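Local coordinates for protein 4-alpha-glucanotransferase (Corynebacterium glutamicum, PDB 5B68) that belongs to the amylomaltase family of 4-alpha-glucanotransferase enzymes, combining a TIM-barrel fold with an N-terminal beta-sandwich domain, at residues S19-D22 with A26-E29; S426-H431 with M471-S476; V36-A41 with T479-R484. All blocks are in the same frame, centred on the assembly; numbering follows the deposited sequence.

Contact 1 of 3, residues S19-D22 with A26-E29; sequences SYTD and AHIE
Asp22 OD1 receives the backbone N-H of Ala26 at 2.6 Å, and more weakly that of Lys24, so one carboxylate oxygen ties down the turn of a beta hairpin. Its strands, 19-21 and 27-29, form a two-stranded antiparallel sheet near the N-terminus. The Ala26 N-H comes from above the carboxylate plane, 42° out of it. In return Asp22 N donates to Ala26 O at 3.0 Å. The next rung is the hydrogen-bonded pair Tyr20 and Ile28: Tyr20 N gives to Ile28 O, and Ile28 N to Tyr20 O at 2.9 Å.

These two residues also share a face of the sheet. With CG between the backbone N and the carbonyl carbon (chi1 61°), the Tyr20 ring stands beside Ile28 and turns one face to it; Ile28 CB sits 4.1 Å from the ring centroid, only 16° off the normal, as a CH-pi contact. Ile28 CG2 continues outward to Tyr20 OH at 3.7 Å. Phe469 meets Tyr20 edge-to-face, which joins the hairpin to the body of the protein. Ser19, Thr21, His27 and Glu29 project from the other face, where Ser19 CB touches His27 CE1 at 3.9 Å.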
loop_
_atom_site.group_PDB
_atom_site.type_symbol
_atom_site.label_atom_id
_atom_site.label_comp_id
_atom_site.label_asym_id
_atom_site.label_seq_id
_atom_site.Cartn_x
_atom_site.Cartn_y
_atom_site.Cartn_z
ATOM N N SER A 19 8.413 -25.689 -4.169
ATOM C CA SER A 19 9.450 -25.532 -3.144
ATOM C C SER A 19 9.869 -24.076 -3.086
ATOM O O SER A 19 9.568 -23.326 -3.990
ATOM C CB SER A 19 10.684 -26.365 -3.532
ATOM O OG SER A 19 11.141 -25.984 -4.820
ATOM N N TYR A 20 10.613 -23.700 -2.058
ATOM C CA TYR A 20 11.112 -22.307 -1.949
ATOM C C TYR A 20 12.304 -22.245 -0.987
ATOM O O TYR A 20 12.613 -23.242 -0.297
ATOM C CB TYR A 20 9.962 -21.363 -1.524
ATOM C CG TYR A 20 9.356 -21.682 -0.217
ATOM C CD1 TYR A 20 9.843 -21.122 0.943
ATOM C CD2 TYR A 20 8.259 -22.548 -0.119
ATOM C CE1 TYR A 20 9.297 -21.442 2.181
ATOM C CE2 TYR A 20 7.705 -22.845 1.098
ATOM C CZ TYR A 20 8.229 -22.314 2.235
ATOM O OH TYR A 20 7.690 -22.644 3.427
ATOM N N THR A 21 12.930 -21.088 -0.934
ATOM C CA THR A 21 13.904 -20.826 0.077
ATOM C C THR A 21 13.272 -19.827 1.018
ATOM O O THR A 21 12.640 -18.870 0.597
ATOM C CB THR A 21 15.195 -20.268 -0.505
ATOM O OG1 THR A 21 15.683 -21.177 -1.492
ATOM C CG2 THR A 21 16.224 -20.125 0.588
ATOM N N ASP A 22 13.402 -20.090 2.301
ATOM C CA ASP A 22 12.802 -19.220 3.294
ATOM C C ASP A 22 13.635 -17.959 3.514
ATOM O O ASP A 22 14.647 -17.737 2.857
ATOM C CB ASP A 22 12.577 -19.963 4.606
ATOM C CG ASP A 22 13.864 -20.397 5.254
ATOM O OD1 ASP A 22 14.936 -19.946 4.808
ATOM O OD2 ASP A 22 13.784 -21.185 6.204
ATOM N N ALA A 26 16.938 -21.451 4.098
ATOM C CA ALA A 26 16.675 -22.889 4.073
ATOM C C ALA A 26 15.864 -23.369 2.844
ATOM O O ALA A 26 15.014 -22.639 2.355
ATOM C CB ALA A 26 15.972 -23.279 5.355
ATOM N N HIS A 27 16.109 -24.593 2.373
ATOM C CA HIS A 27 15.336 -25.142 1.254
ATOM C C HIS A 27 14.184 -25.983 1.752
ATOM O O HIS A 27 14.364 -26.899 2.521
ATOM C CB HIS A 27 16.192 -25.963 0.285
ATOM C CG HIS A 27 15.517 -26.246 -1.022
ATOM N ND1 HIS A 27 14.764 -27.376 -1.244
ATOM C CD2 HIS A 27 15.465 -25.537 -2.171
ATOM C CE1 HIS A 27 14.275 -27.348 -2.467
ATOM N NE2 HIS A 27 14.684 -26.240 -3.049
ATOM N N ILE A 28 12.995 -25.654 1.283
ATOM C CA ILE A 28 11.775 -26.266 1.765
ATOM C C ILE A 28 11.080 -26.867 0.570
ATOM O O ILE A 28 10.920 -26.185 -0.455
ATOM C CB ILE A 28 10.830 -25.212 2.426
ATOM C CG1 ILE A 28 11.534 -24.468 3.573
ATOM C CG2 ILE A 28 9.539 -25.856 2.902
ATOM C CD1 ILE A 28 12.149 -25.342 4.647
ATOM N N GLU A 29 10.706 -28.139 0.679
ATOM C CA GLU A 29 9.852 -28.762 -0.314
ATOM C C GLU A 29 8.475 -28.738 0.295
ATOM O O GLU A 29 8.278 -29.141 1.418
ATOM C CB GLU A 29 10.266 -30.188 -0.642
ATOM C CG GLU A 29 9.438 -30.806 -1.772
ATOM C CD GLU A 29 10.083 -32.076 -2.346
ATOM O OE1 GLU A 29 9.699 -32.463 -3.468
ATOM O OE2 GLU A 29 10.975 -32.679 -1.691
#

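Contact 2 of 3, residues S426-H431 with M471-S476; sequences SQPPWH and MPRMQS
Both terminal nitrogens of Arg473 converge on a single backbone oxygen: NH2 reaches Ser426 O at 3.0 Å, and NH1 reaches the same Ser426 O at 3.1 Å. The N-H...O angles are 151° and 145°, as expected when two donors share one acceptor end-on. Ser426 O lies in the guanidinium plane, whereas the two nitrogens approach from one face of the Ser426 carbonyl, NH2 well above its plane and NH1 tilted from it. Beside this fork, Pro428 CB packs 3.9 Å from Arg473 NH2.

The chain of Arg473 is extended through chi1 and chi2, then bends at chi3 (-83°), turning the guanidinium toward loop 426-431. Arg473 NE is held by Pro407 O, and Arg473 NH2 makes a further weak bond to Ala409 O. Behind the side chain, Arg473 occupies the second position of a type II beta turn from Pro472 to Gln475, closed by Gln475 N to Pro472 O at 3.1 Å. That turn begins at the last residue of strand 467-472, whose neighbour 409-413 belongs to the same antiparallel sheet; Gln427 is bonded through its backbone to Val411 of that neighbour. One cation thus joins its own turn to loop 426-431, to Pro407 ahead of strand 409-413 and, weakly, to the start of that strand through neutral carbonyl oxygens, whose dipoles probably help to stabilise its charge.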
loop_
_atom_site.group_PDB
_atom_site.type_symbol
_atom_site.label_atom_id
_atom_site.label_comp_id
_atom_site.label_asym_id
_atom_site.label_seq_id
_atom_site.Cartn_x
_atom_site.Cartn_y
_atom_site.Cartn_z
ATOM N N SER A 426 -2.872 -12.207 7.523
ATOM C CA SER A 426 -4.298 -12.497 7.540
ATOM C C SER A 426 -5.092 -12.054 6.307
ATOM O O SER A 426 -6.251 -12.328 6.193
ATOM C CB SER A 426 -4.934 -11.939 8.806
ATOM O OG SER A 426 -5.305 -10.607 8.618
ATOM N N GLN A 427 -4.440 -11.401 5.370
ATOM C CA GLN A 427 -5.143 -10.857 4.222
ATOM C C GLN A 427 -5.523 -11.913 3.194
ATOM O O GLN A 427 -4.757 -12.813 2.966
ATOM C CB GLN A 427 -4.277 -9.790 3.581
ATOM C CG GLN A 427 -3.850 -8.706 4.547
ATOM C CD GLN A 427 -2.441 -8.265 4.314
ATOM O OE1 GLN A 427 -1.759 -8.808 3.474
ATOM N NE2 GLN A 427 -2.008 -7.259 5.035
ATOM N N PRO A 428 -6.670 -11.772 2.539
ATOM C CA PRO A 428 -6.948 -12.674 1.420
ATOM C C PRO A 428 -6.236 -12.210 0.152
ATOM O O PRO A 428 -6.296 -11.034 -0.177
ATOM C CB PRO A 428 -8.472 -12.590 1.284
ATOM C CG PRO A 428 -8.827 -11.221 1.718
ATOM C CD PRO A 428 -7.803 -10.876 2.790
ATOM N N PRO A 429 -5.547 -13.106 -0.556
ATOM C CA PRO A 429 -4.821 -12.612 -1.726
ATOM C C PRO A 429 -5.734 -12.449 -2.909
ATOM O O PRO A 429 -6.747 -13.097 -3.026
ATOM C CB PRO A 429 -3.821 -13.709 -1.983
ATOM C CG PRO A 429 -4.461 -14.961 -1.472
ATOM C CD PRO A 429 -5.230 -14.512 -0.272
ATOM N N TRP A 430 -5.263 -11.712 -3.895
ATOM C CA TRP A 430 -5.917 -11.712 -5.179
ATOM C C TRP A 430 -5.890 -13.141 -5.716
ATOM O O TRP A 430 -4.978 -13.886 -5.463
ATOM C CB TRP A 430 -5.125 -10.894 -6.187
ATOM C CG TRP A 430 -5.019 -9.430 -6.016
ATOM C CD1 TRP A 430 -3.878 -8.717 -5.929
ATOM C CD2 TRP A 430 -6.080 -8.472 -6.027
ATOM N NE1 TRP A 430 -4.144 -7.383 -5.843
ATOM C CE2 TRP A 430 -5.494 -7.202 -5.906
ATOM C CE3 TRP A 430 -7.462 -8.563 -6.109
ATOM C CZ2 TRP A 430 -6.242 -6.044 -5.863
ATOM C CZ3 TRP A 430 -8.197 -7.412 -6.068
ATOM C CH2 TRP A 430 -7.589 -6.171 -5.941
ATOM N N HIS A 431 -6.916 -13.501 -6.460
ATOM C CA HIS A 431 -6.875 -14.690 -7.248
ATOM C C HIS A 431 -6.128 -14.318 -8.558
ATOM O O HIS A 431 -6.600 -13.434 -9.282
ATOM C CB HIS A 431 -8.322 -15.148 -7.560
ATOM C CG HIS A 431 -8.367 -16.451 -8.272
ATOM N ND1 HIS A 431 -8.901 -17.602 -7.738
ATOM C CD2 HIS A 431 -7.822 -16.808 -9.453
ATOM C CE1 HIS A 431 -8.689 -18.604 -8.575
ATOM N NE2 HIS A 431 -8.076 -18.136 -9.640
ATOM N N MET A 471 -0.632 -19.106 3.003
ATOM C CA MET A 471 -0.829 -20.343 3.724
ATOM C C MET A 471 -2.303 -20.638 3.754
ATOM O O MET A 471 -3.104 -19.732 3.638
ATOM C CB MET A 471 -0.275 -20.175 5.141
ATOM C CG MET A 471 -1.064 -19.147 5.943
ATOM S SD MET A 471 -0.086 -18.340 7.209
ATOM C CE MET A 471 0.928 -17.344 6.105
ATOM N N PRO A 472 -2.696 -21.931 3.818
ATOM C CA PRO A 472 -4.127 -22.206 3.984
ATOM C C PRO A 472 -4.615 -21.467 5.222
ATOM O O PRO A 472 -3.890 -21.364 6.217
ATOM C CB PRO A 472 -4.156 -23.715 4.205
ATOM C CG PRO A 472 -2.945 -24.216 3.551
ATOM C CD PRO A 472 -1.892 -23.176 3.726
ATOM N N ARG A 473 -5.805 -20.918 5.150
ATOM C CA ARG A 473 -6.235 -20.030 6.185
ATOM C C ARG A 473 -6.276 -20.799 7.501
ATOM O O ARG A 473 -6.698 -21.927 7.539
ATOM C CB ARG A 473 -7.594 -19.435 5.839
ATOM C CG ARG A 473 -7.970 -18.255 6.701
ATOM C CD ARG A 473 -9.023 -17.394 6.051
ATOM N NE ARG A 473 -8.456 -16.455 5.104
ATOM C CZ ARG A 473 -7.842 -15.337 5.443
ATOM N NH1 ARG A 473 -7.709 -15.016 6.712
ATOM N NH2 ARG A 473 -7.364 -14.543 4.512
ATOM N N MET A 474 -5.809 -20.163 8.563
ATOM C CA MET A 474 -5.796 -20.722 9.918
ATOM C C MET A 474 -4.682 -21.730 10.177
ATOM O O MET A 474 -4.646 -22.358 11.210
ATOM C CB MET A 474 -7.145 -21.315 10.310
ATOM C CG MET A 474 -8.177 -20.304 10.788
ATOM S SD MET A 474 -7.848 -19.488 12.364
ATOM C CE MET A 474 -7.834 -20.827 13.539
ATOM N N GLN A 475 -3.756 -21.847 9.245
ATOM C CA GLN A 475 -2.602 -22.700 9.417
ATOM C C GLN A 475 -1.365 -21.868 9.671
ATOM O O GLN A 475 -1.342 -20.687 9.412
ATOM C CB GLN A 475 -2.377 -23.589 8.197
ATOM C CG GLN A 475 -3.420 -24.664 8.009
ATOM C CD GLN A 475 -2.973 -25.738 7.055
ATOM O OE1 GLN A 475 -1.838 -25.752 6.622
ATOM N NE2 GLN A 475 -3.865 -26.641 6.734
ATOM N N SER A 476 -0.356 -22.512 10.226
ATOM C CA SER A 476 0.956 -21.932 10.445
ATOM C C SER A 476 1.579 -21.469 9.122
ATOM O O SER A 476 1.463 -22.140 8.065
ATOM C CB SER A 476 1.884 -22.993 11.054
ATOM O OG SER A 476 3.223 -22.521 11.183
#

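Contact 3 of 3, residues V36-A41 with T479-R484; sequences VKILRA and TGTYIR
Ile38 and Ile483 meet through their CG2 methyls, 3.8 Å apart, where helix 32-41 lies against strand 481-484. This strand is the last of a four-stranded antiparallel sheet, and its outer side is bonded by the loop carrying Gly15 and Ala17. The two isoleucine side chains meet at a slant, both reaching from their own backbones toward the opposite segment. In Ile38, CG2 stands anti to the backbone N while CG1 turns beside it (chi1 -63°); one branch therefore serves Ile483 and the other Thr481.

The Thr481 end is looser: Ile38 CG1 and Thr481 CG2 are 4.2 Å apart, and the CA atoms of Ile38 and Thr481 remain 8.4 Å from each other. Thr481 OG1 is hydrogen-bonded to Ala17 O. The helix also presents the partly exposed Lys37 and Arg40, which take no part in the strand contact, and Lys37 NZ forms a salt bridge with Asp33. Another flank of the helix, with Val36 and Leu39, packs on helix 5-13. Tyr482 points away from the helix and stacks edge-to-face with Phe469.

Backbone bonds hold the strand on both sides: Thr481 pairs with Val470 and Ile483 with Leu468, while Tyr482 pairs with Ala17 and Arg484 with Gly15. What joins helix to strand in these segments is therefore buried methyl packing, dependent on fit rather than on bond direction.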
loop_
_atom_site.group_PDB
_atom_site.type_symbol
_atom_site.label_atom_id
_atom_site.label_comp_id
_atom_site.label_asym_id
_atom_site.label_seq_id
_atom_site.Cartn_x
_atom_site.Cartn_y
_atom_site.Cartn_z
ATOM N N VAL A 36 -2.424 -29.141 -2.425
ATOM C CA VAL A 36 -3.836 -29.403 -2.596
ATOM C C VAL A 36 -4.672 -28.297 -2.005
ATOM O O VAL A 36 -5.673 -27.882 -2.636
ATOM C CB VAL A 36 -4.199 -30.817 -2.015
ATOM C CG1 VAL A 36 -5.681 -31.030 -1.970
ATOM C CG2 VAL A 36 -3.524 -31.920 -2.830
ATOM N N LYS A 37 -4.352 -27.830 -0.799
ATOM C CA LYS A 37 -5.221 -26.823 -0.151
ATOM C C LYS A 37 -5.125 -25.452 -0.868
ATOM O O LYS A 37 -6.099 -24.752 -0.987
ATOM C CB LYS A 37 -4.862 -26.633 1.319
ATOM C CG LYS A 37 -5.366 -27.813 2.120
ATOM C CD LYS A 37 -4.799 -27.832 3.522
ATOM C CE LYS A 37 -5.605 -28.817 4.368
ATOM N NZ LYS A 37 -4.799 -29.132 5.603
ATOM N N ILE A 38 -3.952 -25.114 -1.364
ATOM C CA ILE A 38 -3.801 -23.853 -2.105
ATOM C C ILE A 38 -4.479 -23.999 -3.472
ATOM O O ILE A 38 -5.193 -23.110 -3.858
ATOM C CB ILE A 38 -2.328 -23.442 -2.261
ATOM C CG1 ILE A 38 -1.742 -23.193 -0.867
ATOM C CG2 ILE A 38 -2.200 -22.158 -3.130
ATOM C CD1 ILE A 38 -2.506 -22.191 -0.059
ATOM N N LEU A 39 -4.338 -25.134 -4.140
ATOM C CA LEU A 39 -5.095 -25.351 -5.401
ATOM C C LEU A 39 -6.609 -25.232 -5.208
ATOM O O LEU A 39 -7.290 -24.589 -5.985
ATOM C CB LEU A 39 -4.718 -26.673 -6.017
ATOM C CG LEU A 39 -3.312 -26.638 -6.614
ATOM C CD1 LEU A 39 -2.768 -28.042 -6.881
ATOM C CD2 LEU A 39 -3.295 -25.899 -7.942
ATOM N N ARG A 40 -7.110 -25.813 -4.137
ATOM C CA ARG A 40 -8.536 -25.703 -3.805
ATOM C C ARG A 40 -8.962 -24.279 -3.466
ATOM O O ARG A 40 -10.030 -23.817 -3.965
ATOM C CB ARG A 40 -8.863 -26.656 -2.663
ATOM C CG ARG A 40 -8.907 -28.133 -3.054
ATOM C CD ARG A 40 -9.101 -29.090 -1.848
ATOM N NE ARG A 40 -10.223 -28.692 -1.011
ATOM C CZ ARG A 40 -11.514 -28.686 -1.376
ATOM N NH1 ARG A 40 -12.428 -28.277 -0.494
ATOM N NH2 ARG A 40 -11.930 -29.060 -2.592
ATOM N N ALA A 41 -8.073 -23.537 -2.764
ATOM C CA ALA A 41 -8.314 -22.110 -2.507
ATOM C C ALA A 41 -8.398 -21.319 -3.822
ATOM O O ALA A 41 -9.092 -20.319 -3.926
ATOM C CB ALA A 41 -7.217 -21.581 -1.590
ATOM N N THR A 479 3.525 -23.862 6.823
ATOM C CA THR A 479 2.773 -24.637 5.865
ATOM C C THR A 479 2.485 -23.923 4.546
ATOM O O THR A 479 1.829 -24.504 3.703
ATOM C CB THR A 479 1.458 -25.174 6.439
ATOM O OG1 THR A 479 0.479 -24.137 6.639
ATOM C CG2 THR A 479 1.761 -25.882 7.794
ATOM N N GLY A 480 3.007 -22.718 4.360
ATOM C CA GLY A 480 2.684 -21.965 3.160
ATOM C C GLY A 480 3.592 -22.224 1.987
ATOM O O GLY A 480 4.524 -23.075 1.993
ATOM N N THR A 481 3.262 -21.493 0.923
ATOM C CA THR A 481 4.035 -21.495 -0.282
ATOM C C THR A 481 3.772 -20.201 -1.066
ATOM O O THR A 481 2.981 -19.387 -0.603
ATOM C CB THR A 481 3.746 -22.726 -1.136
ATOM O OG1 THR A 481 4.718 -22.780 -2.159
ATOM C CG2 THR A 481 2.351 -22.760 -1.724
ATOM N N TYR A 482 4.446 -20.038 -2.193
ATOM C CA TYR A 482 4.308 -18.873 -3.031
ATOM C C TYR A 482 3.290 -19.118 -4.123
ATOM O O TYR A 482 3.239 -20.181 -4.683
ATOM C CB TYR A 482 5.648 -18.513 -3.667
ATOM C CG TYR A 482 6.548 -17.798 -2.712
ATOM C CD1 TYR A 482 6.340 -16.471 -2.428
ATOM C CD2 TYR A 482 7.555 -18.463 -2.037
ATOM C CE1 TYR A 482 7.124 -15.809 -1.533
ATOM C CE2 TYR A 482 8.349 -17.805 -1.133
ATOM C CZ TYR A 482 8.125 -16.475 -0.889
ATOM O OH TYR A 482 8.893 -15.790 -0.006
ATOM N N ILE A 483 2.475 -18.118 -4.386
ATOM C CA ILE A 483 1.667 -18.082 -5.617
ATOM C C ILE A 483 2.159 -16.947 -6.459
ATOM O O ILE A 483 2.402 -15.855 -5.958
ATOM C CB ILE A 483 0.156 -17.959 -5.371
ATOM C CG1 ILE A 483 -0.193 -16.759 -4.511
ATOM C CG2 ILE A 483 -0.356 -19.225 -4.715
ATOM C CD1 ILE A 483 -1.725 -16.623 -4.371
ATOM N N ARG A 484 2.324 -17.222 -7.741
ATOM C CA ARG A 484 2.823 -16.274 -8.750
ATOM C C ARG A 484 1.719 -15.393 -9.343
ATOM O O ARG A 484 0.615 -15.885 -9.588
ATOM C CB ARG A 484 3.516 -17.117 -9.851
ATOM C CG ARG A 484 3.960 -16.413 -11.117
ATOM C CD ARG A 484 5.078 -17.119 -11.902
ATOM N NE ARG A 484 4.956 -18.556 -12.193
ATOM C CZ ARG A 484 4.027 -19.097 -12.963
ATOM N NH1 ARG A 484 3.083 -18.339 -13.481
ATOM N NH2 ARG A 484 4.050 -20.394 -13.198
#

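How the contacts relate
The N-terminal hairpin of contact 1 runs on into the helix of contact 3; their centres are 14 Å apart, and Tyr20 CE2 touches Gly480 O at 3.3 Å. Contacts 2 and 3 are closer, with centres 9 Å apart, and strands 467-472 and 481-484 are neighbours in one sheet. Pro472 bridges them: its CG meets Lys37 CB at 3.8 Å, and its N lies 3.9 Å from Ile38 CD1. Contacts 1 and 2 do not touch, their nearest atoms being about 8 Å apart. Contact 2 also lies beside molecules probably from the crystallisation liquor: the Gln427 side chain is about 4 Å from bis-tris, and Pro428 O is hydrogen-bonded to glycerol.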